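Local coordinates for protein oxalate--CoA ligase (Arabidopsis thaliana, PDB 5IE2) that binds adenosine-5'-triphosphate and belongs to the ANL superfamily of AMP-binding enzymes, with a large N-terminal and a small C-terminal family region, at residues Leu9-Ala14 and Arg35-Ile40; Arg20-Val25 and Ser224-Gly229; Ala346-Lys351 and Trp389-Asp394; Ile395-Thr400 and His405-Ile410. All blocks are in the same frame, centred on the assembly; numbering follows the deposited sequence.

In the fold
From the N terminus, interaction 1 closes a short loop by bringing helix 33-50 back against helix 6-16. Strand 21-25 leaves from within that loop and meets the end of helix 215-227 in interaction 2, some 200 residues later, so the two contacts cross along the chain; in space they touch, Val13 resting on Gly227 and Gly229. Interactions 3 and 4 follow in series, their centres more than 30 Å from the first two. Interaction 3 spans the antiparallel sheet between strands 344-348 and 389-392; interaction 4 is the hairpin of strands 394-398 and 404-409 that extends it. Both reach the bound ATP, through Asp394 and through Leu406 and Arg409.

Interaction 1: residues Leu9-Ala14 and Arg35-Ile40; sequences LLENVA and RLHDLI
The carbonyl oxygen of Leu10 accepts the backbone N-H of Ala14, with 2.9 Å between Leu10 O and Ala14 N, and the imidazole of His37 comes up beside this turn. His37 ND1 stays 4.5 Å from Leu10 O, too far for a hydrogen bond, so what joins the two segments here is van der Waals contact. The methyl of Ala14 sits against the root of the histidine, CB to CB 3.7 Å. With CG anti to the backbone N (chi1 175°) the ring reaches across, and His37 CE1 ends 4.0 Å from Glu11 CA. This is an oblique, broadly antiparallel helix packing in the AMP-binding family region: the segments of helices 6-16 and 33-50 run at 137° to each other with axes 9.9 Å apart, and a residue as small as Ala14 leaves space for the flat ring. Glu11 stretches its chain past the ring, its carboxylate plane only 14° from that of the imidazole. Glu11 OE2 and His37 NE2 are 5.3 Å apart; the acid might slightly favour a protonated ring, though it also has a long, weak ion pair with Lys15. On the apolar flank, Leu10 and Ile40 pack on Leu74 of helix 67-78.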
# COMPACT_ATOMS: atom_id res chain seq x y z
N LEU A 9 11.54 6.06 -17.25
CA LEU A 9 12.36 5.20 -16.47
C LEU A 9 12.28 3.75 -16.97
O LEU A 9 13.29 3.05 -17.13
CB LEU A 9 11.91 5.23 -15.00
CG LEU A 9 12.71 4.22 -14.18
CD1 LEU A 9 14.21 4.56 -14.13
CD2 LEU A 9 12.15 4.05 -12.79
N LEU A 10 11.06 3.30 -17.20
CA LEU A 10 10.90 1.89 -17.60
C LEU A 10 11.48 1.61 -18.99
O LEU A 10 11.94 0.48 -19.28
CB LEU A 10 9.41 1.53 -17.57
CG LEU A 10 8.82 1.55 -16.15
CD1 LEU A 10 7.32 1.24 -16.27
CD2 LEU A 10 9.44 0.45 -15.27
N GLU A 11 11.39 2.61 -19.87
CA GLU A 11 12.05 2.50 -21.18
C GLU A 11 13.57 2.30 -21.02
O GLU A 11 14.19 1.44 -21.69
CB GLU A 11 11.80 3.74 -22.05
CG GLU A 11 12.50 3.64 -23.37
CD GLU A 11 12.28 4.81 -24.30
OE1 GLU A 11 11.93 5.91 -23.82
OE2 GLU A 11 12.52 4.64 -25.53
N ASN A 12 14.18 3.14 -20.17
CA ASN A 12 15.64 2.98 -19.90
C ASN A 12 15.98 1.60 -19.32
O ASN A 12 16.96 0.99 -19.70
CB ASN A 12 16.14 4.05 -18.92
CG ASN A 12 16.09 5.43 -19.50
OD1 ASN A 12 16.02 5.60 -20.75
ND2 ASN A 12 16.15 6.45 -18.63
N VAL A 13 15.13 1.12 -18.40
CA VAL A 13 15.31 -0.20 -17.83
C VAL A 13 15.28 -1.29 -18.91
O VAL A 13 16.13 -2.18 -18.91
CB VAL A 13 14.23 -0.54 -16.75
CG1 VAL A 13 14.31 -2.06 -16.32
CG2 VAL A 13 14.48 0.28 -15.50
N ALA A 14 14.30 -1.21 -19.80
CA ALA A 14 14.14 -2.26 -20.83
C ALA A 14 15.36 -2.26 -21.75
O ALA A 14 15.86 -3.34 -22.14
CB ALA A 14 12.88 -2.06 -21.63
N ARG A 35 10.32 -7.93 -23.45
CA ARG A 35 9.04 -8.44 -23.89
C ARG A 35 7.89 -7.62 -23.26
O ARG A 35 6.89 -7.28 -23.91
CB ARG A 35 8.94 -9.91 -23.49
CG ARG A 35 7.56 -10.46 -23.65
CD ARG A 35 7.06 -10.58 -25.13
NE ARG A 35 5.81 -11.37 -25.13
CZ ARG A 35 4.95 -11.44 -26.16
NH1 ARG A 35 5.24 -10.79 -27.30
NH2 ARG A 35 3.83 -12.16 -26.05
N LEU A 36 8.03 -7.36 -21.97
CA LEU A 36 6.96 -6.62 -21.26
C LEU A 36 6.86 -5.21 -21.85
O LEU A 36 5.76 -4.69 -22.11
CB LEU A 36 7.30 -6.60 -19.77
CG LEU A 36 6.41 -5.68 -18.91
CD1 LEU A 36 4.96 -6.09 -19.05
CD2 LEU A 36 6.90 -5.71 -17.41
N HIS A 37 8.02 -4.59 -22.05
CA HIS A 37 8.03 -3.27 -22.66
C HIS A 37 7.30 -3.23 -24.00
O HIS A 37 6.51 -2.31 -24.29
CB HIS A 37 9.50 -2.80 -22.82
CG HIS A 37 9.62 -1.50 -23.54
ND1 HIS A 37 9.45 -0.27 -22.91
CD2 HIS A 37 9.83 -1.23 -24.86
CE1 HIS A 37 9.58 0.70 -23.82
NE2 HIS A 37 9.82 0.14 -25.00
N ASP A 38 7.56 -4.21 -24.86
CA ASP A 38 6.88 -4.21 -26.13
C ASP A 38 5.40 -4.54 -26.05
O ASP A 38 4.63 -3.99 -26.83
CB ASP A 38 7.58 -5.15 -27.10
CG ASP A 38 8.89 -4.55 -27.63
OD1 ASP A 38 9.12 -3.30 -27.49
OD2 ASP A 38 9.73 -5.34 -28.14
N LEU A 39 5.01 -5.40 -25.11
CA LEU A 39 3.58 -5.73 -24.94
C LEU A 39 2.85 -4.43 -24.52
O LEU A 39 1.73 -4.15 -24.95
CB LEU A 39 3.39 -6.79 -23.85
CG LEU A 39 3.75 -8.18 -24.35
CD1 LEU A 39 3.80 -9.15 -23.19
CD2 LEU A 39 2.66 -8.60 -25.35
N ILE A 40 3.52 -3.67 -23.68
CA ILE A 40 2.95 -2.40 -23.20
C ILE A 40 2.86 -1.40 -24.37
O ILE A 40 1.81 -0.78 -24.58
CB ILE A 40 3.80 -1.82 -22.05
CG1 ILE A 40 3.71 -2.68 -20.78
CG2 ILE A 40 3.35 -0.37 -21.72
CD1 ILE A 40 4.90 -2.41 -19.80

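Interaction 2: residues Arg20-Val25 and Ser224-Gly229; sequences RRALSV and SSLGAG
Leu226 pushes its CD2 methyl against Ala22, 3.6 Å from the carbonyl O and 4.0 Å from CB of that residue; the short alanine leaves room for the branched leucine. Leu226 CG stands anti to the carbonyl carbon (chi1 -64°), which brings the tip nearer Ala22. Beside this van der Waals contact a water bridges the backbones. At the Arg20 guanidinium edge, in its plane, it accepts a long bond from NE; it lies 2.7 Å from Arg21 O and 2.9 Å from Gly229 O, with more acceptors within reach than protons to give. Arg20 NE itself remains 4.1 Å from Gly229 O, so the water replaces a direct bond. The glycine carbonyl is presented by a Schellman motif that ends helix 215-227: at Gly229 phi turns positive, which suits a glycine, and Gly229 N bonds to Leu226 O at 3.1 Å. The chain then enters strand 231-234, parallel to strand 21-25 in a mixed sheet, so the helix end packs against the sheet its own chain joins. A classic bulge at Ala22 and Leu23, both facing Leu31, shapes the strand here. Arg21 NH1 donates to Ser24 OG at 2.9 Å and to Thr233. Leu226 is backed by His33, Leu36 and Leu74.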
# COMPACT_ATOMS: atom_id res chain seq x y z
N ARG A 20 16.56 -9.71 -18.83
CA ARG A 20 16.35 -10.09 -17.43
C ARG A 20 14.86 -10.30 -17.22
O ARG A 20 14.03 -9.62 -17.86
CB ARG A 20 16.86 -9.00 -16.48
CG ARG A 20 18.37 -8.78 -16.62
CD ARG A 20 18.92 -8.29 -15.30
NE ARG A 20 18.51 -9.22 -14.26
CZ ARG A 20 19.31 -10.06 -13.61
NH1 ARG A 20 20.61 -10.05 -13.88
NH2 ARG A 20 18.78 -10.89 -12.68
N ARG A 21 14.51 -11.19 -16.29
CA ARG A 21 13.11 -11.40 -15.98
C ARG A 21 12.49 -10.13 -15.35
O ARG A 21 13.12 -9.48 -14.49
CB ARG A 21 12.97 -12.59 -15.01
CG ARG A 21 11.52 -13.04 -14.77
CD ARG A 21 11.50 -14.45 -14.13
NE ARG A 21 12.11 -14.41 -12.82
CZ ARG A 21 11.44 -14.12 -11.70
NH1 ARG A 21 10.13 -13.83 -11.74
NH2 ARG A 21 12.08 -14.14 -10.55
N ALA A 22 11.26 -9.81 -15.79
CA ALA A 22 10.50 -8.70 -15.25
C ALA A 22 9.28 -9.18 -14.45
O ALA A 22 9.06 -8.70 -13.34
CB ALA A 22 10.04 -7.77 -16.40
N LEU A 23 8.47 -10.07 -15.03
CA LEU A 23 7.14 -10.37 -14.49
C LEU A 23 6.79 -11.83 -14.75
O LEU A 23 6.78 -12.27 -15.91
CB LEU A 23 6.08 -9.45 -15.13
CG LEU A 23 4.65 -9.57 -14.57
CD1 LEU A 23 4.64 -9.08 -13.16
CD2 LEU A 23 3.70 -8.65 -15.40
N SER A 24 6.51 -12.57 -13.68
CA SER A 24 6.08 -13.97 -13.78
C SER A 24 4.73 -14.10 -13.15
O SER A 24 4.34 -13.29 -12.30
CB SER A 24 7.05 -14.92 -13.05
OG SER A 24 8.31 -14.91 -13.67
N VAL A 25 3.97 -15.07 -13.66
CA VAL A 25 2.76 -15.54 -13.00
C VAL A 25 3.09 -16.96 -12.62
O VAL A 25 3.47 -17.74 -13.50
CB VAL A 25 1.53 -15.47 -13.92
CG1 VAL A 25 0.33 -16.19 -13.26
CG2 VAL A 25 1.22 -14.01 -14.29
N SER A 224 8.36 -0.28 -8.29
CA SER A 224 9.76 0.00 -7.92
C SER A 224 10.67 -1.18 -8.35
O SER A 224 11.86 -0.97 -8.71
CB SER A 224 9.91 0.25 -6.41
OG SER A 224 9.16 1.46 -6.09
N SER A 225 10.12 -2.39 -8.27
CA SER A 225 10.88 -3.56 -8.80
C SER A 225 11.16 -3.39 -10.29
O SER A 225 12.29 -3.56 -10.75
CB SER A 225 10.09 -4.87 -8.59
OG SER A 225 9.96 -5.17 -7.21
N LEU A 226 10.12 -3.10 -11.05
CA LEU A 226 10.30 -2.98 -12.51
C LEU A 226 11.26 -1.84 -12.81
O LEU A 226 12.10 -1.91 -13.70
CB LEU A 226 8.98 -2.74 -13.20
CG LEU A 226 7.94 -3.87 -13.10
CD1 LEU A 226 6.69 -3.41 -13.84
CD2 LEU A 226 8.50 -5.17 -13.76
N GLY A 227 11.13 -0.77 -12.04
CA GLY A 227 12.03 0.38 -12.24
C GLY A 227 13.48 0.12 -11.90
O GLY A 227 14.34 0.97 -12.25
N ALA A 228 13.78 -0.97 -11.15
CA ALA A 228 15.17 -1.34 -10.91
C ALA A 228 15.73 -2.39 -11.88
O ALA A 228 16.90 -2.81 -11.73
CB ALA A 228 15.34 -1.95 -9.47
N GLY A 229 14.89 -2.87 -12.80
CA GLY A 229 15.23 -4.02 -13.66
C GLY A 229 15.12 -5.34 -12.90
O GLY A 229 15.62 -6.39 -13.35
O HOH W 1 15.42 -9.24 -13.17

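Interaction 3: residues Ala346-Lys351 and Trp389-Asp394; sequences AILNEK and WFHTGD. With ATP (adenosine-5'-triphosphate), chain C.
The indole of Trp389 meets Ala346 with the outer corner of its six-membered ring, CZ3 lying 3.8 Å from Ala346 N and 3.9 Å from Ala346 CB. CG is anti to the carbonyl carbon (chi1 -66°), which sends the long ring out over the sheet, and the small methyl of Ala346 lets the ring corner come close to the backbone. The second flat group, the imidazole of His391, brings CE1 to 4.1 Å from Leu348 CD2, the two side chains crossing at about a right angle; its ND1 is bonded to Glu362, which fixes the turn of the ring. No hydrogen bond joins the two segments, because strands 344-348 and 389-392 are not neighbours: strand 361-366 runs between them, antiparallel to both, and leaves Leu348 CA and His391 CA 9.1 Å apart. Contact is therefore made by side chains reaching across the middle strand, where Leu348 and His391 also lie on Cys364. Beyond His391 the chain turns a corner at Gly393, where a CB would press on Thr392 O, which calls for glycine, and an ST turn braces it, Asp394 N donating to Thr392 OG1 at 3.1 Å. The corner delivers Asp394 to the ATP ribose, as in relatives of this superfamily: OD1 accepts from ATP O2' and OD2 from ATP O3', each at 2.7 Å. Tyr312 OH shares Asp394 OD2.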
# COMPACT_ATOMS: atom_id res chain seq x y z
N ALA A 346 8.63 17.50 8.44
CA ALA A 346 8.78 18.35 9.62
C ALA A 346 7.65 18.06 10.59
O ALA A 346 6.61 17.60 10.17
CB ALA A 346 8.76 19.76 9.21
N ILE A 347 7.85 18.35 11.87
CA ILE A 347 6.82 18.11 12.88
C ILE A 347 6.34 19.49 13.33
O ILE A 347 7.14 20.29 13.81
CB ILE A 347 7.40 17.34 14.10
CG1 ILE A 347 8.01 16.00 13.68
CG2 ILE A 347 6.38 17.19 15.21
CD1 ILE A 347 6.93 14.99 13.22
N LEU A 348 5.05 19.80 13.14
CA LEU A 348 4.57 21.17 13.41
C LEU A 348 3.52 21.20 14.52
O LEU A 348 2.68 20.31 14.56
CB LEU A 348 3.93 21.70 12.14
CG LEU A 348 4.75 22.49 11.12
CD1 LEU A 348 6.16 22.02 10.91
CD2 LEU A 348 3.97 22.50 9.84
N ASN A 349 3.53 22.21 15.40
CA ASN A 349 2.38 22.35 16.30
C ASN A 349 1.19 23.04 15.63
O ASN A 349 1.23 23.34 14.44
CB ASN A 349 2.76 23.09 17.61
CG ASN A 349 3.23 24.52 17.40
OD1 ASN A 349 2.99 25.14 16.36
ND2 ASN A 349 3.90 25.06 18.41
N GLU A 350 0.14 23.32 16.40
CA GLU A 350 -1.08 23.82 15.80
C GLU A 350 -0.95 25.22 15.24
O GLU A 350 -1.80 25.65 14.48
CB GLU A 350 -2.23 23.78 16.80
CG GLU A 350 -2.62 22.39 17.28
CD GLU A 350 -1.98 22.02 18.62
OE1 GLU A 350 -0.77 22.30 18.82
OE2 GLU A 350 -2.72 21.46 19.48
N LYS A 351 0.15 25.91 15.54
CA LYS A 351 0.39 27.23 14.96
C LYS A 351 1.45 27.20 13.87
O LYS A 351 1.90 28.25 13.39
CB LYS A 351 0.85 28.21 16.05
CG LYS A 351 0.14 27.99 17.38
CD LYS A 351 0.94 28.50 18.58
CE LYS A 351 1.51 29.90 18.35
NZ LYS A 351 1.67 30.66 19.62
N TRP A 389 3.89 22.41 1.50
CA TRP A 389 3.85 21.35 2.50
C TRP A 389 2.46 20.75 2.65
O TRP A 389 1.48 21.49 2.78
CB TRP A 389 4.26 21.88 3.87
CG TRP A 389 5.70 22.33 3.97
CD1 TRP A 389 6.22 23.56 3.63
CD2 TRP A 389 6.79 21.55 4.46
NE1 TRP A 389 7.56 23.59 3.89
CE2 TRP A 389 7.94 22.35 4.39
CE3 TRP A 389 6.89 20.22 4.95
CZ2 TRP A 389 9.20 21.91 4.82
CZ3 TRP A 389 8.12 19.77 5.39
CH2 TRP A 389 9.28 20.62 5.30
N PHE A 390 2.40 19.43 2.78
CA PHE A 390 1.15 18.73 2.96
C PHE A 390 1.04 18.24 4.43
O PHE A 390 1.97 17.63 4.95
CB PHE A 390 1.09 17.56 1.98
CG PHE A 390 -0.08 16.63 2.23
CD1 PHE A 390 -1.38 17.07 2.03
CD2 PHE A 390 0.15 15.30 2.67
CE1 PHE A 390 -2.46 16.19 2.26
CE2 PHE A 390 -0.91 14.45 2.91
CZ PHE A 390 -2.22 14.89 2.72
N HIS A 391 -0.10 18.51 5.09
CA HIS A 391 -0.37 18.09 6.48
C HIS A 391 -0.95 16.68 6.47
O HIS A 391 -2.00 16.47 5.89
CB HIS A 391 -1.34 19.07 7.16
CG HIS A 391 -0.73 20.39 7.45
ND1 HIS A 391 -0.58 20.88 8.73
CD2 HIS A 391 -0.14 21.29 6.63
CE1 HIS A 391 0.05 22.04 8.68
NE2 HIS A 391 0.32 22.32 7.42
N THR A 392 -0.23 15.70 7.05
CA THR A 392 -0.64 14.27 6.91
C THR A 392 -1.84 13.86 7.77
O THR A 392 -2.46 12.82 7.51
CB THR A 392 0.49 13.27 7.26
OG1 THR A 392 0.85 13.46 8.65
CG2 THR A 392 1.70 13.52 6.41
N GLY A 393 -2.10 14.61 8.84
CA GLY A 393 -3.10 14.17 9.81
C GLY A 393 -2.59 13.20 10.86
O GLY A 393 -3.37 12.71 11.70
N ASP A 394 -1.29 12.87 10.81
CA ASP A 394 -0.65 11.96 11.78
C ASP A 394 0.16 12.75 12.75
O ASP A 394 0.83 13.73 12.37
CB ASP A 394 0.27 10.95 11.06
CG ASP A 394 -0.47 10.06 10.05
OD1 ASP A 394 -1.52 9.47 10.45
OD2 ASP A 394 -0.03 9.94 8.85
PG ATP C . -8.26 7.90 4.85
O1G ATP C . -8.55 8.27 6.30
O2G ATP C . -9.48 7.81 4.01
O3G ATP C . -7.21 8.84 4.24
PB ATP C . -6.08 6.05 5.22
O1B ATP C . -6.00 4.68 5.87
O2B ATP C . -5.51 7.24 5.89
O3B ATP C . -7.62 6.40 4.80
PA ATP C . -3.95 5.31 3.31
O1A ATP C . -3.32 6.39 2.44
O2A ATP C . -4.18 3.96 2.75
O3A ATP C . -5.40 5.86 3.74
O5' ATP C . -3.15 5.25 4.69
C5' ATP C . -2.10 6.17 5.07
C4' ATP C . -2.11 6.23 6.61
O4' ATP C . -1.66 4.97 7.13
C3' ATP C . -1.08 7.17 7.15
O3' ATP C . -1.58 8.51 7.13
C2' ATP C . -0.86 6.66 8.56
O2' ATP C . -1.99 7.04 9.37
C1' ATP C . -0.99 5.18 8.35
N9 ATP C . 0.33 4.51 8.26
C8 ATP C . 1.03 4.20 7.17
N7 ATP C . 2.18 3.55 7.54
C5 ATP C . 2.15 3.44 8.90
C6 ATP C . 3.04 2.85 9.93
N6 ATP C . 4.18 2.19 9.56
N1 ATP C . 2.63 2.95 11.22
C2 ATP C . 1.48 3.57 11.57
N3 ATP C . 0.62 4.14 10.69
C4 ATP C . 0.94 4.08 9.36

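Interaction 4: residues Ile395-Thr400 and His405-Ile410; sequences IGYFDT and HLVGRI. With ATP (adenosine-5'-triphosphate), chain C.
From its CB outward, His405 crosses Tyr397 at a slant on one face of a beta hairpin, strands 394-398 and 404-409. His405 CB sits over the tyrosine ring in a CH-pi contact, 3.5 Å from Tyr397 CZ, the phenol being brought there by chi1 of 61°, the crowded position between backbone N and carbonyl carbon. Beyond CG the imidazole plane is within 5° of parallel to the phenol, but the centroids, 5.0 Å apart, are so offset that little of one ring lies over the other. At the tip, NE2 donates to Asp399 OD2 at 2.8 Å, a nearly straight bond in the imidazole plane that comes from above the carboxylate plane. This bond fixes the ring's rotation, while Lys333, in a salt bridge with the same oxygen, and Tyr403 N on OD1 position the carboxylate.

At the other end of the antiparallel hairpin a classic bulge shifts the register: Ile395 O accepts from Val407 N at 2.7 Å and from Gly408 N at 3.2 Å, both from one face of its plane. Gly408 suits the bulge because at its backbone angles a CB would collide with Val407 O. Gly396 lies opposite Leu406, where a side chain would be tight against His405 O. Ile395 CG1 packs on Ile410 CG1 at 3.6 Å. Leu406, on the other face, touches the ATP adenine with CD1; Arg409, its CB directed away from the partner strand and ATP O2' over its guanidinium face, extends to the beta phosphate, NH1 donating to ATP O2B at 2.8 Å and NH2 to ATP O1B at 3.1 Å.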
# COMPACT_ATOMS: atom_id res chain seq x y z
N ILE A 395 0.13 12.31 14.00
CA ILE A 395 0.96 12.85 15.05
C ILE A 395 2.18 11.94 15.24
O ILE A 395 2.07 10.69 15.30
CB ILE A 395 0.18 12.96 16.37
CG1 ILE A 395 -1.05 13.88 16.19
CG2 ILE A 395 1.09 13.42 17.50
CD1 ILE A 395 -0.62 15.32 15.80
N GLY A 396 3.34 12.58 15.35
CA GLY A 396 4.59 11.88 15.57
C GLY A 396 5.67 12.77 16.17
O GLY A 396 5.46 13.96 16.49
N TYR A 397 6.85 12.19 16.37
CA TYR A 397 8.00 13.02 16.76
C TYR A 397 9.27 12.38 16.19
O TYR A 397 9.28 11.19 15.90
CB TYR A 397 8.10 13.17 18.30
CG TYR A 397 8.29 11.84 19.01
CD1 TYR A 397 9.57 11.35 19.28
CD2 TYR A 397 7.19 11.08 19.39
CE1 TYR A 397 9.75 10.13 19.92
CE2 TYR A 397 7.36 9.85 20.02
CZ TYR A 397 8.65 9.38 20.29
OH TYR A 397 8.82 8.17 20.93
N PHE A 398 10.30 13.19 16.02
CA PHE A 398 11.63 12.73 15.65
C PHE A 398 12.45 12.56 16.92
O PHE A 398 12.44 13.44 17.79
CB PHE A 398 12.35 13.75 14.76
CG PHE A 398 11.86 13.71 13.33
CD1 PHE A 398 12.09 12.58 12.55
CD2 PHE A 398 11.20 14.79 12.77
CE1 PHE A 398 11.66 12.52 11.23
CE2 PHE A 398 10.74 14.73 11.44
CZ PHE A 398 10.97 13.58 10.69
N ASP A 399 13.19 11.45 16.97
CA ASP A 399 14.16 11.30 18.04
C ASP A 399 15.44 12.04 17.61
O ASP A 399 15.48 12.64 16.51
CB ASP A 399 14.40 9.81 18.39
CG ASP A 399 14.98 8.99 17.27
OD1 ASP A 399 15.71 9.53 16.41
OD2 ASP A 399 14.76 7.74 17.28
N THR A 400 16.49 12.00 18.42
CA THR A 400 17.69 12.81 18.11
C THR A 400 18.53 12.21 16.98
O THR A 400 19.41 12.88 16.47
CB THR A 400 18.56 13.00 19.38
OG1 THR A 400 18.78 11.73 19.95
CG2 THR A 400 17.82 13.85 20.40
N HIS A 405 8.86 8.54 14.99
CA HIS A 405 8.03 7.67 15.80
C HIS A 405 6.60 8.16 15.73
O HIS A 405 6.34 9.29 16.13
CB HIS A 405 8.47 7.68 17.27
CG HIS A 405 9.89 7.24 17.47
ND1 HIS A 405 10.21 6.00 17.99
CD2 HIS A 405 11.06 7.87 17.22
CE1 HIS A 405 11.53 5.88 18.02
NE2 HIS A 405 12.07 7.01 17.58
N LEU A 406 5.69 7.33 15.23
CA LEU A 406 4.28 7.75 15.12
C LEU A 406 3.48 7.49 16.39
O LEU A 406 3.63 6.47 17.06
CB LEU A 406 3.62 7.02 13.95
CG LEU A 406 4.19 7.44 12.60
CD1 LEU A 406 3.70 6.41 11.57
CD2 LEU A 406 3.83 8.85 12.19
N VAL A 407 2.63 8.44 16.74
CA VAL A 407 1.80 8.34 17.93
C VAL A 407 0.40 7.93 17.48
O VAL A 407 -0.28 7.13 18.15
CB VAL A 407 1.78 9.69 18.72
CG1 VAL A 407 0.88 9.63 19.92
CG2 VAL A 407 3.17 10.04 19.15
N GLY A 408 -0.03 8.47 16.35
CA GLY A 408 -1.28 7.99 15.79
C GLY A 408 -1.96 9.08 14.96
O GLY A 408 -1.48 10.20 14.91
N ARG A 409 -3.05 8.73 14.30
CA ARG A 409 -3.86 9.73 13.61
C ARG A 409 -4.47 10.67 14.61
O ARG A 409 -4.96 10.24 15.66
CB ARG A 409 -4.95 9.06 12.80
CG ARG A 409 -4.40 8.10 11.78
CD ARG A 409 -5.46 7.09 11.44
NE ARG A 409 -5.01 5.95 10.65
CZ ARG A 409 -5.12 5.91 9.33
NH1 ARG A 409 -5.60 6.97 8.67
NH2 ARG A 409 -4.71 4.81 8.67
N ILE A 410 -4.42 11.96 14.28
CA ILE A 410 -5.07 12.97 15.11
C ILE A 410 -6.47 12.54 15.54
O ILE A 410 -6.84 12.65 16.71
CB ILE A 410 -5.20 14.28 14.36
CG1 ILE A 410 -3.82 14.88 14.14
CG2 ILE A 410 -6.15 15.25 15.08
CD1 ILE A 410 -3.83 16.11 13.22
PG ATP C . -8.26 7.90 4.85
O1G ATP C . -8.55 8.27 6.30
O2G ATP C . -9.48 7.81 4.01
O3G ATP C . -7.21 8.84 4.24
PB ATP C . -6.08 6.05 5.22
O1B ATP C . -6.00 4.68 5.87
O2B ATP C . -5.51 7.24 5.89
O3B ATP C . -7.62 6.40 4.80
PA ATP C . -3.95 5.31 3.31
O1A ATP C . -3.32 6.39 2.44
O2A ATP C . -4.18 3.96 2.75
O3A ATP C . -5.40 5.86 3.74
O5' ATP C . -3.15 5.25 4.69
C5' ATP C . -2.10 6.17 5.07
C4' ATP C . -2.11 6.23 6.61
O4' ATP C . -1.66 4.97 7.13
C3' ATP C . -1.08 7.17 7.15
O3' ATP C . -1.58 8.51 7.13
C2' ATP C . -0.86 6.66 8.56
O2' ATP C . -1.99 7.04 9.37
C1' ATP C . -0.99 5.18 8.35
N9 ATP C . 0.33 4.51 8.26
C8 ATP C . 1.03 4.20 7.17
N7 ATP C . 2.18 3.55 7.54
C5 ATP C . 2.15 3.44 8.90
C6 ATP C . 3.04 2.85 9.93
N6 ATP C . 4.18 2.19 9.56
N1 ATP C . 2.63 2.95 11.22
C2 ATP C . 1.48 3.57 11.57
N3 ATP C . 0.62 4.14 10.69
C4 ATP C . 0.94 4.08 9.36